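Local coordinates for putative sugar binding protein (Geobacillus stearothermophilus, PDB 6GT9), which binds galactose, and probably glucose, as a solute-binding protein and probably serves a three-component sensing system tied to galactan utilization, at residues P114-D119 with Y274-M279. Residues are numbered along the deposited sequence; the frame is centred on the assembly and turned at random.
Sequences PVVTID and YKAVKM. With GAL (beta-D-galactopyranose), chain E.
Ile-118 holds CG1 anti to its backbone N (chi1 -177°) and stays extended at chi2 (167°), which carries CD1 to the methyl of Ala-276. Ile-118 CD1 ends 4.0 Å from Ala-276 CB. Here strand 115-118 packs against helix 269-284 in one α/β lobe of a periplasmic binding protein fold. The strand is an inner one of a parallel sheet. The chain passes through the other lobe before it returns as this helix. Val-116, two residues back on the same face of the strand, sets CG1 4.2 Å from the same Ala-276 CB. One small methyl thus meets two branched side chains, and the contact is apolar and buried. Farther along the helix, Met-280 and Ile-283 also touch Val-116. Ile-118 also touches Val-48 of helix 43-59.

Just past the strand, Asp-119 belongs to the galactose site. A chi1 of 173° swings its CG away from the backbone N and presents the carboxylate to two neighbouring sugar hydroxyls, one per oxygen. Gln-94 NE2 donates to OD1 and helps fix the turn of the group. With an alanine here, sugar O2 and O3 would probably lose the carboxylate, and Gln-94 NE2 its partner. Asp-119 OD1 lies 2.8 Å from galactose O3, while galactose O2 donates to Asp-119 OD2 at 2.6 Å.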
# COMPACT_ATOMS: atom_id res chain seq x y z
N PRO A 114 -19.69 -10.39 -6.54
CA PRO A 114 -18.51 -9.93 -7.28
C PRO A 114 -17.45 -9.35 -6.35
O PRO A 114 -17.76 -8.73 -5.34
CB PRO A 114 -19.07 -8.84 -8.21
CG PRO A 114 -20.30 -8.36 -7.52
CD PRO A 114 -20.87 -9.55 -6.80
N VAL A 115 -16.18 -9.55 -6.72
CA VAL A 115 -15.05 -9.07 -5.93
C VAL A 115 -14.23 -8.13 -6.79
O VAL A 115 -13.87 -8.47 -7.93
CB VAL A 115 -14.19 -10.23 -5.39
CG1 VAL A 115 -12.89 -9.70 -4.74
CG2 VAL A 115 -14.99 -11.05 -4.37
N VAL A 116 -13.97 -6.93 -6.27
CA VAL A 116 -13.03 -5.99 -6.86
C VAL A 116 -11.84 -5.90 -5.91
O VAL A 116 -12.02 -5.67 -4.71
CB VAL A 116 -13.66 -4.61 -7.09
CG1 VAL A 116 -12.59 -3.58 -7.49
CG2 VAL A 116 -14.74 -4.68 -8.19
N THR A 117 -10.64 -6.12 -6.43
CA THR A 117 -9.46 -5.92 -5.61
C THR A 117 -9.03 -4.46 -5.68
O THR A 117 -9.23 -3.78 -6.69
CB THR A 117 -8.32 -6.84 -6.04
OG1 THR A 117 -8.12 -6.75 -7.46
CG2 THR A 117 -8.68 -8.27 -5.68
N ILE A 118 -8.44 -3.98 -4.58
CA ILE A 118 -8.03 -2.59 -4.43
C ILE A 118 -6.66 -2.58 -3.77
O ILE A 118 -6.38 -3.40 -2.89
CB ILE A 118 -9.07 -1.79 -3.61
CG1 ILE A 118 -8.70 -0.31 -3.50
CG2 ILE A 118 -9.29 -2.41 -2.20
CD1 ILE A 118 -9.83 0.53 -3.00
N ASP A 119 -5.78 -1.68 -4.25
CA ASP A 119 -4.49 -1.39 -3.62
C ASP A 119 -3.48 -2.51 -3.80
O ASP A 119 -2.29 -2.25 -4.02
CB ASP A 119 -4.69 -1.06 -2.12
CG ASP A 119 -3.38 -0.91 -1.35
OD1 ASP A 119 -2.87 -1.93 -0.82
OD2 ASP A 119 -2.85 0.23 -1.26
N TYR A 274 -12.64 5.55 -4.66
CA TYR A 274 -13.71 6.10 -5.49
C TYR A 274 -13.95 5.23 -6.73
O TYR A 274 -15.09 4.87 -7.04
CB TYR A 274 -13.36 7.53 -5.89
CG TYR A 274 -14.45 8.29 -6.62
CD1 TYR A 274 -15.40 9.01 -5.91
CD2 TYR A 274 -14.53 8.29 -8.02
CE1 TYR A 274 -16.40 9.70 -6.55
CE2 TYR A 274 -15.53 8.99 -8.67
CZ TYR A 274 -16.46 9.68 -7.93
OH TYR A 274 -17.46 10.38 -8.55
N LYS A 275 -12.88 4.89 -7.45
CA LYS A 275 -13.05 4.11 -8.67
C LYS A 275 -13.47 2.68 -8.38
O LYS A 275 -14.21 2.09 -9.17
CB LYS A 275 -11.75 4.13 -9.49
CG LYS A 275 -11.54 5.42 -10.23
CD LYS A 275 -10.35 5.33 -11.17
CE LYS A 275 -10.31 6.52 -12.13
NZ LYS A 275 -9.34 6.30 -13.22
N ALA A 276 -13.02 2.09 -7.26
CA ALA A 276 -13.45 0.74 -6.94
C ALA A 276 -14.96 0.66 -6.72
O ALA A 276 -15.60 -0.33 -7.08
CB ALA A 276 -12.72 0.22 -5.70
N VAL A 277 -15.54 1.68 -6.09
CA VAL A 277 -16.98 1.67 -5.85
C VAL A 277 -17.73 1.90 -7.16
O VAL A 277 -18.74 1.25 -7.43
CB VAL A 277 -17.35 2.72 -4.79
CG1 VAL A 277 -18.86 2.86 -4.69
CG2 VAL A 277 -16.75 2.35 -3.40
N LYS A 278 -17.25 2.83 -7.99
CA LYS A 278 -17.87 3.05 -9.30
C LYS A 278 -17.79 1.79 -10.16
O LYS A 278 -18.76 1.45 -10.84
CB LYS A 278 -17.21 4.22 -10.05
CG LYS A 278 -17.24 5.57 -9.32
CD LYS A 278 -18.65 6.11 -9.11
CE LYS A 278 -19.27 6.66 -10.40
NZ LYS A 278 -18.79 8.04 -10.71
N MET A 279 -16.64 1.11 -10.17
CA MET A 279 -16.53 -0.14 -10.93
C MET A 279 -17.51 -1.17 -10.41
O MET A 279 -18.17 -1.86 -11.19
CB MET A 279 -15.11 -0.72 -10.86
CG MET A 279 -13.94 0.15 -11.33
SD MET A 279 -13.75 0.23 -13.11
CE MET A 279 -15.10 1.33 -13.55
C1 GAL E . 0.54 1.77 1.77
C2 GAL E . -0.16 0.54 1.22
C3 GAL E . -1.39 0.16 2.06
C4 GAL E . -0.99 -0.03 3.51
C5 GAL E . -0.22 1.17 4.02
C6 GAL E . 0.37 0.95 5.42
O1 GAL E . 1.68 2.06 0.99
O2 GAL E . -0.60 0.77 -0.13
O3 GAL E . -1.90 -1.07 1.63
O4 GAL E . -0.18 -1.21 3.65
O5 GAL E . 0.92 1.54 3.14
O6 GAL E . 0.74 2.18 6.00